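Long-range contacts in desmoplakin (PDB 3R6N), which acts in desmosomal cell adhesion and probably uses this rigid four-spectrin-repeat part of its plakin domain as an elongated scaffold: residues S1-F6 with L65-A70; E13-M18 with Y72-E77; Y364-S369 with G419-G424; V371-C376 with Q411-N416. All blocks are in the same frame, centred on the assembly; numbering follows the deposited sequence.

The four contacts form two pairs near opposite ends of a long rod. Contacts 1 and 2 both join helix 5-24 to helix 68-117, with centres 13 Å apart. Contact 1 sits at the surface, where one indole lies against the start of a helix, while contact 2 is buried and mostly apolar packing. About 130 Å farther on, between the centres of contacts 2 and 4, the second pair shares helix 340-384. Contact 4 is a buried antiparallel helix packing built round aromatic rings. Contact 3, 10 Å from it between centres and partly buried, ties a loop to the same helix with hydrogen bonds and is the polar member of the set.

Contact 1 (S1-F6 with L65-A70); sequences SGWDEF and LREKSA
W3 lays one face of its indole against the start of helix 68-117. E67 CG stands over the five-membered ring, 3.4 Å from its centroid, and A70 CB over the six-membered ring, 3.9 Å from that centroid, so two CH-pi contacts share one face. The E67 carboxylate lies nearly parallel to the indole, the two planes 20° apart, while S69 CB approaches W3 CZ2 obliquely. In E67, chi1 (-152°) sets CG over the ring, and the bend at chi2 (63°) lays the carboxylate along it. S1 O lies over the opposite face of the indole, toward the rim. One residue on, D4 caps helix 5-24: F6 N donates to D4 OD1 (3.1 Å), coming from above the carboxylate plane. D4 OD2 bonds instead to T7 OG1, and R66 NH2 stays 4.2 Å from D4 OD2, too far for a salt bridge, though the opposite charges may attract. At this end of the rod both helices are just starting, E67 being the N-cap of the second. L65 bridges the two, touching T7 and V10 of helix 5-24 and I71 and L74 of helix 68-117; W3 also reaches Q73, and A70 meets T11.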
loop_
_atom_site.group_PDB
_atom_site.type_symbol
_atom_site.label_atom_id
_atom_site.label_comp_id
_atom_site.label_asym_id
_atom_site.label_seq_id
_atom_site.Cartn_x
_atom_site.Cartn_y
_atom_site.Cartn_z
ATOM N N SER A 1 -53.165 49.107 36.840
ATOM C CA SER A 1 -54.518 49.635 36.989
ATOM C C SER A 1 -54.838 49.987 38.444
ATOM O O SER A 1 -54.194 49.490 39.368
ATOM C CB SER A 1 -55.546 48.641 36.441
ATOM O OG SER A 1 -55.402 47.366 37.041
ATOM N N GLY A 2 -55.835 50.850 38.634
ATOM C CA GLY A 2 -56.230 51.304 39.957
ATOM C C GLY A 2 -55.573 52.616 40.356
ATOM O O GLY A 2 -55.991 53.262 41.315
ATOM N N TRP A 3 -54.542 53.010 39.615
ATOM C CA TRP A 3 -53.774 54.209 39.930
ATOM C C TRP A 3 -54.347 55.462 39.283
ATOM O O TRP A 3 -55.373 55.421 38.606
ATOM C CB TRP A 3 -52.328 54.059 39.450
ATOM C CG TRP A 3 -51.583 52.885 40.001
ATOM C CD1 TRP A 3 -51.696 52.349 41.250
ATOM C CD2 TRP A 3 -50.599 52.102 39.314
ATOM N NE1 TRP A 3 -50.843 51.279 41.382
ATOM C CE2 TRP A 3 -50.160 51.106 40.207
ATOM C CE3 TRP A 3 -50.049 52.146 38.028
ATOM C CZ2 TRP A 3 -49.197 50.163 39.856
ATOM C CZ3 TRP A 3 -49.095 51.211 37.683
ATOM C CH2 TRP A 3 -48.677 50.233 38.593
ATOM N N ASP A 4 -53.653 56.573 39.501
ATOM C CA ASP A 4 -53.912 57.830 38.810
ATOM C C ASP A 4 -53.871 57.621 37.293
ATOM O O ASP A 4 -53.082 56.822 36.792
ATOM C CB ASP A 4 -52.870 58.865 39.251
ATOM C CG ASP A 4 -52.695 59.993 38.254
ATOM O OD1 ASP A 4 -53.710 60.533 37.767
ATOM O OD2 ASP A 4 -51.532 60.347 37.963
ATOM N N GLU A 5 -54.725 58.338 36.566
ATOM C CA GLU A 5 -54.835 58.166 35.117
ATOM C C GLU A 5 -53.590 58.619 34.356
ATOM O O GLU A 5 -53.271 58.073 33.299
ATOM C CB GLU A 5 -56.074 58.887 34.578
ATOM C CG GLU A 5 -57.380 58.422 35.200
ATOM C CD GLU A 5 -57.599 56.928 35.055
ATOM O OE1 GLU A 5 -57.103 56.343 34.067
ATOM O OE2 GLU A 5 -58.267 56.337 35.931
ATOM N N PHE A 6 -52.898 59.622 34.888
ATOM C CA PHE A 6 -51.651 60.092 34.292
ATOM C C PHE A 6 -50.542 59.084 34.566
ATOM O O PHE A 6 -49.587 58.964 33.798
ATOM C CB PHE A 6 -51.267 61.469 34.848
ATOM C CG PHE A 6 -49.948 61.989 34.335
ATOM C CD1 PHE A 6 -49.886 62.731 33.166
ATOM C CD2 PHE A 6 -48.773 61.741 35.028
ATOM C CE1 PHE A 6 -48.673 63.212 32.693
ATOM C CE2 PHE A 6 -47.557 62.218 34.560
ATOM C CZ PHE A 6 -47.508 62.954 33.392
ATOM N N LEU A 65 -43.345 60.310 38.881
ATOM C CA LEU A 65 -44.296 59.401 39.509
ATOM C C LEU A 65 -44.257 59.506 41.031
ATOM O O LEU A 65 -43.314 60.045 41.607
ATOM C CB LEU A 65 -44.014 57.958 39.080
ATOM C CG LEU A 65 -44.184 57.646 37.591
ATOM C CD1 LEU A 65 -43.618 56.273 37.253
ATOM C CD2 LEU A 65 -45.646 57.747 37.177
ATOM N N ARG A 66 -45.296 58.990 41.676
ATOM C CA ARG A 66 -45.358 58.947 43.131
ATOM C C ARG A 66 -46.014 57.650 43.560
ATOM O O ARG A 66 -45.970 57.276 44.732
ATOM C CB ARG A 66 -46.157 60.131 43.675
ATOM C CG ARG A 66 -45.575 61.487 43.328
ATOM C CD ARG A 66 -46.626 62.562 43.466
ATOM N NE ARG A 66 -47.807 62.263 42.663
ATOM C CZ ARG A 66 -47.931 62.574 41.377
ATOM N NH1 ARG A 66 -46.945 63.195 40.743
ATOM N NH2 ARG A 66 -49.041 62.265 40.722
ATOM N N GLU A 67 -46.629 56.968 42.598
ATOM C CA GLU A 67 -47.276 55.693 42.869
ATOM C C GLU A 67 -46.243 54.656 43.283
ATOM O O GLU A 67 -45.232 54.454 42.609
ATOM C CB GLU A 67 -48.063 55.206 41.654
ATOM C CG GLU A 67 -49.241 54.324 42.020
ATOM C CD GLU A 67 -50.274 55.064 42.851
ATOM O OE1 GLU A 67 -50.589 56.224 42.508
ATOM O OE2 GLU A 67 -50.764 54.490 43.850
ATOM N N LYS A 68 -46.514 54.000 44.403
ATOM C CA LYS A 68 -45.564 53.090 45.026
ATOM C C LYS A 68 -45.179 51.911 44.126
ATOM O O LYS A 68 -43.997 51.679 43.865
ATOM C CB LYS A 68 -46.140 52.598 46.355
ATOM C CG LYS A 68 -46.887 53.687 47.117
ATOM C CD LYS A 68 -47.716 53.112 48.254
ATOM C CE LYS A 68 -48.713 54.133 48.786
ATOM N NZ LYS A 68 -49.608 53.554 49.828
ATOM N N SER A 69 -46.179 51.172 43.655
ATOM C CA SER A 69 -45.938 49.995 42.827
ATOM C C SER A 69 -45.353 50.359 41.471
ATOM O O SER A 69 -44.350 49.788 41.045
ATOM C CB SER A 69 -47.232 49.211 42.625
ATOM O OG SER A 69 -47.648 48.600 43.832
ATOM N N ALA A 70 -45.997 51.306 40.797
ATOM C CA ALA A 70 -45.565 51.758 39.479
ATOM C C ALA A 70 -44.049 51.874 39.377
ATOM O O ALA A 70 -43.429 51.274 38.498
ATOM C CB ALA A 70 -46.220 53.088 39.142
#

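Contact 2 (E13-M18 with Y72-E77); sequences ECLGWM and YQLEEE
L15 and L74 meet where two helices of a bundle, of the kind that spectrin repeats are built from, run almost parallel: the axes of 13-18 and 72-77 approach to 10.4 Å at an angle of 11°. Apolar contact carries most of the interface. L74 CD2 is its hub, reached by L15 CD2 at 3.6 Å, by C14 CB at 3.5 Å and by M18 CE at 3.9 Å. The two leucines cross obliquely in the gap between the backbones.

A second group of contacts uses the aliphatic parts of polar residues. E77 CB packs on L15 CD2 at 3.8 Å, and the E77 chain slides past that of M18 in the opposite direction. Q73, extended beyond CG, lies at about a right angle to L15 and brings its amide NE2 against L15 CD1. The charged end of E77 leans toward helix 5-24, where R19 and R22 form long, weak ion pairs with it.

Helix 34-64 completes the packing: Y54 and I61 cover C14, and the ring of Y54 stacks on W17. The bend of M18 at chi3 (-72°) turns its methyl toward L74, leaving CE 3.8 Å from L74 O and 3.9 Å from E77 CG.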
loop_
_atom_site.group_PDB
_atom_site.type_symbol
_atom_site.label_atom_id
_atom_site.label_comp_id
_atom_site.label_asym_id
_atom_site.label_seq_id
_atom_site.Cartn_x
_atom_site.Cartn_y
_atom_site.Cartn_z
ATOM N N GLU A 13 -46.962 53.259 28.665
ATOM C CA GLU A 13 -46.107 53.562 27.526
ATOM C C GLU A 13 -44.692 53.032 27.738
ATOM O O GLU A 13 -44.048 52.568 26.798
ATOM C CB GLU A 13 -46.075 55.070 27.264
ATOM C CG GLU A 13 -45.268 55.467 26.038
ATOM C CD GLU A 13 -45.258 56.966 25.800
ATOM O OE1 GLU A 13 -46.088 57.675 26.410
ATOM O OE2 GLU A 13 -44.419 57.437 25.004
ATOM N N CYS A 14 -44.214 53.101 28.976
ATOM C CA CYS A 14 -42.888 52.588 29.311
ATOM C C CYS A 14 -42.821 51.073 29.197
ATOM O O CYS A 14 -41.978 50.535 28.482
ATOM C CB CYS A 14 -42.483 53.008 30.722
ATOM S SG CYS A 14 -41.652 54.595 30.810
ATOM N N LEU A 15 -43.704 50.389 29.915
ATOM C CA LEU A 15 -43.741 48.934 29.877
ATOM C C LEU A 15 -44.003 48.450 28.456
ATOM O O LEU A 15 -43.658 47.328 28.100
ATOM C CB LEU A 15 -44.813 48.396 30.825
ATOM C CG LEU A 15 -44.638 48.686 32.318
ATOM C CD1 LEU A 15 -45.746 48.019 33.116
ATOM C CD2 LEU A 15 -43.280 48.219 32.810
ATOM N N GLY A 16 -44.612 49.312 27.649
ATOM C CA GLY A 16 -44.926 48.983 26.271
ATOM C C GLY A 16 -43.719 49.056 25.358
ATOM O O GLY A 16 -43.558 48.231 24.460
ATOM N N TRP A 17 -42.867 50.049 25.581
ATOM C CA TRP A 17 -41.650 50.169 24.798
ATOM C C TRP A 17 -40.609 49.172 25.289
ATOM O O TRP A 17 -39.881 48.576 24.494
ATOM C CB TRP A 17 -41.091 51.588 24.865
ATOM C CG TRP A 17 -39.825 51.745 24.086
ATOM C CD1 TRP A 17 -39.709 52.022 22.755
ATOM C CD2 TRP A 17 -38.490 51.615 24.587
ATOM N NE1 TRP A 17 -38.384 52.077 22.397
ATOM C CE2 TRP A 17 -37.615 51.832 23.503
ATOM C CE3 TRP A 17 -37.949 51.338 25.846
ATOM C CZ2 TRP A 17 -36.230 51.784 23.642
ATOM C CZ3 TRP A 17 -36.571 51.289 25.980
ATOM C CH2 TRP A 17 -35.729 51.510 24.885
ATOM N N MET A 18 -40.551 48.987 26.603
ATOM C CA MET A 18 -39.596 48.061 27.204
ATOM C C MET A 18 -39.867 46.602 26.841
ATOM O O MET A 18 -38.961 45.772 26.858
ATOM C CB MET A 18 -39.569 48.224 28.725
ATOM C CG MET A 18 -38.599 49.287 29.205
ATOM S SD MET A 18 -38.258 49.141 30.961
ATOM C CE MET A 18 -39.807 49.708 31.652
ATOM N N TYR A 72 -41.657 50.712 41.311
ATOM C CA TYR A 72 -41.004 49.426 41.498
ATOM C C TYR A 72 -41.155 48.553 40.253
ATOM O O TYR A 72 -40.188 47.949 39.786
ATOM C CB TYR A 72 -41.566 48.709 42.727
ATOM C CG TYR A 72 -41.001 47.321 42.924
ATOM C CD1 TYR A 72 -39.805 47.124 43.604
ATOM C CD2 TYR A 72 -41.658 46.207 42.419
ATOM C CE1 TYR A 72 -39.285 45.856 43.782
ATOM C CE2 TYR A 72 -41.143 44.935 42.590
ATOM C CZ TYR A 72 -39.957 44.764 43.272
ATOM O OH TYR A 72 -39.447 43.494 43.439
ATOM N N GLN A 73 -42.370 48.500 39.717
ATOM C CA GLN A 73 -42.667 47.682 38.547
ATOM C C GLN A 73 -41.861 48.105 37.318
ATOM O O GLN A 73 -41.448 47.267 36.521
ATOM C CB GLN A 73 -44.163 47.723 38.234
ATOM C CG GLN A 73 -44.547 46.939 36.989
ATOM C CD GLN A 73 -46.048 46.812 36.816
ATOM O OE1 GLN A 73 -46.821 47.227 37.682
ATOM N NE2 GLN A 73 -46.468 46.229 35.697
ATOM N N LEU A 74 -41.651 49.406 37.161
ATOM C CA LEU A 74 -40.865 49.915 36.047
ATOM C C LEU A 74 -39.407 49.533 36.215
ATOM O O LEU A 74 -38.768 49.066 35.278
ATOM C CB LEU A 74 -40.986 51.436 35.940
ATOM C CG LEU A 74 -42.271 51.997 35.334
ATOM C CD1 LEU A 74 -42.251 53.514 35.369
ATOM C CD2 LEU A 74 -42.454 51.506 33.915
ATOM N N GLU A 75 -38.881 49.736 37.416
ATOM C CA GLU A 75 -37.483 49.440 37.688
ATOM C C GLU A 75 -37.200 47.949 37.538
ATOM O O GLU A 75 -36.118 47.555 37.110
ATOM C CB GLU A 75 -37.095 49.916 39.089
ATOM C CG GLU A 75 -35.595 49.937 39.338
ATOM C CD GLU A 75 -34.863 50.886 38.403
ATOM O OE1 GLU A 75 -35.523 51.773 37.818
ATOM O OE2 GLU A 75 -33.629 50.747 38.251
ATOM N N GLU A 76 -38.180 47.124 37.889
ATOM C CA GLU A 76 -38.018 45.678 37.825
ATOM C C GLU A 76 -38.021 45.203 36.380
ATOM O O GLU A 76 -37.328 44.247 36.026
ATOM C CB GLU A 76 -39.118 44.977 38.629
ATOM C CG GLU A 76 -39.054 43.456 38.597
ATOM C CD GLU A 76 -39.696 42.863 37.354
ATOM O OE1 GLU A 76 -40.787 43.333 36.960
ATOM O OE2 GLU A 76 -39.106 41.931 36.767
ATOM N N GLU A 77 -38.809 45.875 35.547
ATOM C CA GLU A 77 -38.874 45.549 34.130
ATOM C C GLU A 77 -37.597 45.975 33.427
ATOM O O GLU A 77 -37.049 45.238 32.613
ATOM C CB GLU A 77 -40.069 46.232 33.473
ATOM C CG GLU A 77 -40.251 45.870 32.015
ATOM C CD GLU A 77 -40.589 44.401 31.818
ATOM O OE1 GLU A 77 -41.418 43.871 32.592
ATOM O OE2 GLU A 77 -40.021 43.776 30.893
#

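Contact 3 (Y364-S369 with G419-G424); sequences YINMKS and GSEMFG
The phenyl ring of F423 presents an edge to S369, whose OG lies in the ring plane 3.8 Å from F423 CE2; the same ring also meets W373 and, edge-to-face, F413. The N366 and E421 side chains cross at about a right angle, their amide and carboxylate planes 44° apart. Around them the loop between helices 399-417 and 425-447, part of the spectrin-like domain, forms an ST turn, M422 N donating to S420 OG, and is bound to helix 340-384. N366 makes the hydrogen bonds across the contact. Its OD1 accepts twice in the carbonyl plane, from E421 N (2.9 Å) and from S420 OG (2.8 Å). Two grips on one buried oxygen should fix the amide's rotation, and N366 ND2 adds a weak bond to E421 OE2. M422, close to N366 through CG, extends the seam toward L370 and C228. S369 OG, set between its own N and carbonyl carbon (chi1 70°), turns back to donate to N366 O at 2.7 Å.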
loop_
_atom_site.group_PDB
_atom_site.type_symbol
_atom_site.label_atom_id
_atom_site.label_comp_id
_atom_site.label_asym_id
_atom_site.label_seq_id
_atom_site.Cartn_x
_atom_site.Cartn_y
_atom_site.Cartn_z
ATOM N N TYR A 364 27.477 -31.260 -17.229
ATOM C CA TYR A 364 28.027 -32.102 -16.177
ATOM C C TYR A 364 28.270 -33.513 -16.696
ATOM O O TYR A 364 29.407 -33.975 -16.762
ATOM C CB TYR A 364 27.073 -32.143 -14.986
ATOM C CG TYR A 364 27.638 -32.798 -13.746
ATOM C CD1 TYR A 364 28.669 -32.202 -13.028
ATOM C CD2 TYR A 364 27.122 -34.001 -13.275
ATOM C CE1 TYR A 364 29.181 -32.791 -11.887
ATOM C CE2 TYR A 364 27.627 -34.597 -12.133
ATOM C CZ TYR A 364 28.657 -33.988 -11.443
ATOM O OH TYR A 364 29.163 -34.576 -10.305
ATOM N N ILE A 365 27.188 -34.185 -17.070
ATOM C CA ILE A 365 27.271 -35.554 -17.556
ATOM C C ILE A 365 28.166 -35.643 -18.782
ATOM O O ILE A 365 28.803 -36.665 -19.015
ATOM C CB ILE A 365 25.880 -36.122 -17.887
ATOM C CG1 ILE A 365 25.239 -35.330 -19.025
ATOM C CG2 ILE A 365 24.988 -36.103 -16.652
ATOM C CD1 ILE A 365 23.776 -35.655 -19.240
ATOM N N ASN A 366 28.213 -34.569 -19.563
ATOM C CA ASN A 366 29.101 -34.516 -20.715
ATOM C C ASN A 366 30.548 -34.694 -20.293
ATOM O O ASN A 366 31.278 -35.496 -20.873
ATOM C CB ASN A 366 28.939 -33.202 -21.479
ATOM C CG ASN A 366 27.897 -33.291 -22.575
ATOM O OD1 ASN A 366 27.662 -34.361 -23.138
ATOM N ND2 ASN A 366 27.268 -32.164 -22.888
ATOM N N MET A 367 30.960 -33.950 -19.275
ATOM C CA MET A 367 32.325 -34.048 -18.779
ATOM C C MET A 367 32.543 -35.331 -17.986
ATOM O O MET A 367 33.574 -35.984 -18.128
ATOM C CB MET A 367 32.683 -32.821 -17.946
ATOM C CG MET A 367 32.450 -31.520 -18.691
ATOM S SD MET A 367 33.534 -30.183 -18.169
ATOM C CE MET A 367 33.147 -30.094 -16.425
ATOM N N LYS A 368 31.568 -35.696 -17.161
ATOM C CA LYS A 368 31.657 -36.929 -16.387
ATOM C C LYS A 368 31.903 -38.131 -17.293
ATOM O O LYS A 368 32.575 -39.090 -16.906
ATOM C CB LYS A 368 30.396 -37.135 -15.541
ATOM C CG LYS A 368 30.530 -36.635 -14.106
ATOM C CD LYS A 368 31.527 -37.484 -13.321
ATOM C CE LYS A 368 32.234 -36.683 -12.232
ATOM N NZ LYS A 368 31.302 -36.196 -11.178
ATOM N N SER A 369 31.361 -38.071 -18.504
ATOM C CA SER A 369 31.524 -39.151 -19.463
ATOM C C SER A 369 32.866 -39.038 -20.165
ATOM O O SER A 369 33.440 -40.039 -20.584
ATOM C CB SER A 369 30.397 -39.135 -20.495
ATOM O OG SER A 369 30.526 -38.024 -21.365
ATOM N N GLY A 419 23.082 -40.371 -21.713
ATOM C CA GLY A 419 22.508 -39.083 -22.059
ATOM C C GLY A 419 23.540 -38.010 -22.345
ATOM O O GLY A 419 23.393 -36.866 -21.918
ATOM N N SER A 420 24.586 -38.374 -23.078
ATOM C CA SER A 420 25.664 -37.440 -23.382
ATOM C C SER A 420 25.676 -37.071 -24.859
ATOM O O SER A 420 25.200 -37.833 -25.701
ATOM C CB SER A 420 27.015 -38.040 -22.983
ATOM O OG SER A 420 28.080 -37.156 -23.291
ATOM N N GLU A 421 26.223 -35.900 -25.167
ATOM C CA GLU A 421 26.329 -35.445 -26.549
ATOM C C GLU A 421 27.788 -35.366 -26.991
ATOM O O GLU A 421 28.121 -34.672 -27.950
ATOM C CB GLU A 421 25.639 -34.089 -26.719
ATOM C CG GLU A 421 26.181 -32.985 -25.822
ATOM C CD GLU A 421 25.130 -31.942 -25.481
ATOM O OE1 GLU A 421 23.926 -32.257 -25.589
ATOM O OE2 GLU A 421 25.503 -30.810 -25.102
ATOM N N MET A 422 28.650 -36.092 -26.290
ATOM C CA MET A 422 30.080 -36.065 -26.565
ATOM C C MET A 422 30.506 -37.215 -27.470
ATOM O O MET A 422 31.519 -37.130 -28.170
ATOM C CB MET A 422 30.865 -36.122 -25.256
ATOM C CG MET A 422 30.696 -34.894 -24.388
ATOM S SD MET A 422 31.681 -33.507 -24.975
ATOM C CE MET A 422 33.287 -33.946 -24.306
ATOM N N PHE A 423 29.728 -38.292 -27.454
ATOM C CA PHE A 423 30.089 -39.490 -28.197
ATOM C C PHE A 423 28.953 -40.007 -29.074
ATOM O O PHE A 423 27.923 -40.464 -28.577
ATOM C CB PHE A 423 30.555 -40.586 -27.236
ATOM C CG PHE A 423 31.727 -40.185 -26.389
ATOM C CD1 PHE A 423 33.023 -40.399 -26.829
ATOM C CD2 PHE A 423 31.534 -39.591 -25.154
ATOM C CE1 PHE A 423 34.104 -40.028 -26.051
ATOM C CE2 PHE A 423 32.610 -39.218 -24.371
ATOM C CZ PHE A 423 33.897 -39.437 -24.820
ATOM N N GLY A 424 29.154 -39.924 -30.385
ATOM C CA GLY A 424 28.226 -40.496 -31.341
ATOM C C GLY A 424 28.427 -41.994 -31.413
ATOM O O GLY A 424 29.395 -42.520 -30.862
#

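Contact 4 (V371-C376 with Q411-N416); sequences VSWHYC and QEFIRN
F413 leans across to S372 and W373, and its contacts can be followed outward from the backbone. CB lies 3.8 Å from S372 CB and a looser 4.3 Å from C376 SG. With CG anti to the backbone N (chi1 172°), the ring is carried to the W373 side: CD1 passes the backbone of W373, 3.8 Å from its N, and CE1 comes in near the indole plane at its edge, 3.6 Å from W373 CD1. Farther out, CZ still sits close to that same carbon. The side chains of W373 and F413 lie side by side and point the same way, with the five-membered ring of W373 and the F413 ring in planes 45° apart. This is the antiparallel helix pairing of a spectrin-like domain: segments 371-376 and 411-416 run at 155° to each other, with axes 8.6 Å apart, and I431 of helix 425-447 touches both aromatic side chains. On the other flank of S372, OG faces E412 CB at 3.5 Å and N416 ND2 just beyond. E412 is held within its own helix, where R415 grips its carboxylate side-on, NH2 to OE1 and NE to OE2, each bond 3.3 Å; N416 ND2 adds a weak bond to OE1.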
loop_
_atom_site.group_PDB
_atom_site.type_symbol
_atom_site.label_atom_id
_atom_site.label_comp_id
_atom_site.label_asym_id
_atom_site.label_seq_id
_atom_site.Cartn_x
_atom_site.Cartn_y
_atom_site.Cartn_z
ATOM N N VAL A 371 35.458 -38.084 -18.698
ATOM C CA VAL A 371 36.416 -38.536 -17.696
ATOM C C VAL A 371 36.461 -40.058 -17.640
ATOM O O VAL A 371 37.532 -40.650 -17.510
ATOM C CB VAL A 371 36.086 -37.983 -16.295
ATOM C CG1 VAL A 371 37.078 -38.509 -15.272
ATOM C CG2 VAL A 371 36.096 -36.465 -16.306
ATOM N N SER A 372 35.297 -40.691 -17.738
ATOM C CA SER A 372 35.233 -42.147 -17.744
ATOM C C SER A 372 35.874 -42.700 -19.006
ATOM O O SER A 372 36.371 -43.824 -19.021
ATOM C CB SER A 372 33.787 -42.636 -17.631
ATOM O OG SER A 372 33.316 -42.555 -16.296
ATOM N N TRP A 373 35.855 -41.902 -20.068
ATOM C CA TRP A 373 36.474 -42.294 -21.324
ATOM C C TRP A 373 37.980 -42.380 -21.135
ATOM O O TRP A 373 38.605 -43.378 -21.493
ATOM C CB TRP A 373 36.130 -41.289 -22.424
ATOM C CG TRP A 373 36.585 -41.707 -23.788
ATOM C CD1 TRP A 373 35.986 -42.614 -24.609
ATOM C CD2 TRP A 373 37.734 -41.224 -24.496
ATOM N NE1 TRP A 373 36.692 -42.732 -25.782
ATOM C CE2 TRP A 373 37.770 -41.889 -25.738
ATOM C CE3 TRP A 373 38.737 -40.297 -24.198
ATOM C CZ2 TRP A 373 38.766 -41.655 -26.681
ATOM C CZ3 TRP A 373 39.727 -40.066 -25.136
ATOM C CH2 TRP A 373 39.734 -40.743 -26.362
ATOM N N HIS A 374 38.556 -41.333 -20.555
ATOM C CA HIS A 374 39.992 -41.297 -20.304
ATOM C C HIS A 374 40.449 -42.383 -19.335
ATOM O O HIS A 374 41.406 -43.104 -19.609
ATOM C CB HIS A 374 40.418 -39.920 -19.802
ATOM C CG HIS A 374 40.697 -38.942 -20.899
ATOM N ND1 HIS A 374 40.080 -37.711 -20.974
ATOM C CD2 HIS A 374 41.526 -39.013 -21.967
ATOM C CE1 HIS A 374 40.519 -37.065 -22.040
ATOM N NE2 HIS A 374 41.397 -37.833 -22.661
ATOM N N TYR A 375 39.759 -42.501 -18.204
ATOM C CA TYR A 375 40.070 -43.544 -17.233
ATOM C C TYR A 375 40.055 -44.918 -17.897
ATOM O O TYR A 375 40.844 -45.794 -17.546
ATOM C CB TYR A 375 39.083 -43.509 -16.063
ATOM C CG TYR A 375 39.346 -42.405 -15.062
ATOM C CD1 TYR A 375 40.637 -41.950 -14.820
ATOM C CD2 TYR A 375 38.302 -41.822 -14.350
ATOM C CE1 TYR A 375 40.884 -40.941 -13.901
ATOM C CE2 TYR A 375 38.535 -40.813 -13.429
ATOM C CZ TYR A 375 39.827 -40.376 -13.207
ATOM O OH TYR A 375 40.058 -39.372 -12.291
ATOM N N CYS A 376 39.155 -45.093 -18.860
ATOM C CA CYS A 376 39.051 -46.343 -19.607
ATOM C C CYS A 376 40.236 -46.578 -20.536
ATOM O O CYS A 376 40.694 -47.708 -20.693
ATOM C CB CYS A 376 37.759 -46.374 -20.421
ATOM S SG CYS A 376 36.311 -46.898 -19.496
ATOM N N GLN A 411 31.698 -49.583 -17.206
ATOM C CA GLN A 411 30.305 -49.480 -16.773
ATOM C C GLN A 411 29.939 -48.021 -16.526
ATOM O O GLN A 411 28.874 -47.562 -16.930
ATOM C CB GLN A 411 30.053 -50.298 -15.505
ATOM C CG GLN A 411 29.826 -51.786 -15.732
ATOM C CD GLN A 411 29.475 -52.518 -14.444
ATOM O OE1 GLN A 411 29.063 -51.900 -13.458
ATOM N NE2 GLN A 411 29.642 -53.837 -14.445
ATOM N N GLU A 412 30.834 -47.297 -15.863
ATOM C CA GLU A 412 30.618 -45.883 -15.585
ATOM C C GLU A 412 30.483 -45.078 -16.868
ATOM O O GLU A 412 29.672 -44.156 -16.948
ATOM C CB GLU A 412 31.759 -45.321 -14.739
ATOM C CG GLU A 412 31.470 -45.323 -13.257
ATOM C CD GLU A 412 30.398 -44.321 -12.879
ATOM O OE1 GLU A 412 30.452 -43.182 -13.396
ATOM O OE2 GLU A 412 29.505 -44.671 -12.071
ATOM N N PHE A 413 31.287 -45.423 -17.869
ATOM C CA PHE A 413 31.228 -44.736 -19.153
ATOM C C PHE A 413 29.889 -44.985 -19.835
ATOM O O PHE A 413 29.181 -44.044 -20.187
ATOM C CB PHE A 413 32.368 -45.176 -20.068
ATOM C CG PHE A 413 32.254 -44.646 -21.467
ATOM C CD1 PHE A 413 32.822 -43.433 -21.810
ATOM C CD2 PHE A 413 31.564 -45.356 -22.435
ATOM C CE1 PHE A 413 32.711 -42.940 -23.095
ATOM C CE2 PHE A 413 31.449 -44.869 -23.723
ATOM C CZ PHE A 413 32.023 -43.660 -24.055
ATOM N N ILE A 414 29.554 -46.258 -20.027
ATOM C CA ILE A 414 28.262 -46.634 -20.589
ATOM C C ILE A 414 27.128 -45.882 -19.900
ATOM O O ILE A 414 26.182 -45.439 -20.547
ATOM C CB ILE A 414 28.009 -48.143 -20.451
ATOM C CG1 ILE A 414 28.761 -48.908 -21.537
ATOM C CG2 ILE A 414 26.520 -48.443 -20.528
ATOM C CD1 ILE A 414 28.477 -50.393 -21.540
ATOM N N ARG A 415 27.239 -45.733 -18.585
ATOM C CA ARG A 415 26.207 -45.071 -17.798
ATOM C C ARG A 415 26.142 -43.569 -18.079
ATOM O O ARG A 415 25.065 -43.022 -18.309
ATOM C CB ARG A 415 26.438 -45.324 -16.306
ATOM C CG ARG A 415 25.234 -45.041 -15.439
ATOM C CD ARG A 415 25.568 -45.188 -13.966
ATOM N NE ARG A 415 26.595 -44.240 -13.542
ATOM C CZ ARG A 415 26.368 -42.952 -13.301
ATOM N NH1 ARG A 415 25.148 -42.451 -13.446
ATOM N NH2 ARG A 415 27.364 -42.161 -12.919
ATOM N N ASN A 416 27.294 -42.907 -18.059
ATOM C CA ASN A 416 27.358 -41.466 -18.291
ATOM C C ASN A 416 27.213 -41.102 -19.762
ATOM O O ASN A 416 26.878 -39.968 -20.104
ATOM C CB ASN A 416 28.671 -40.898 -17.758
ATOM C CG ASN A 416 28.753 -40.941 -16.251
ATOM O OD1 ASN A 416 27.732 -40.890 -15.560
ATOM N ND2 ASN A 416 29.972 -41.033 -15.725
#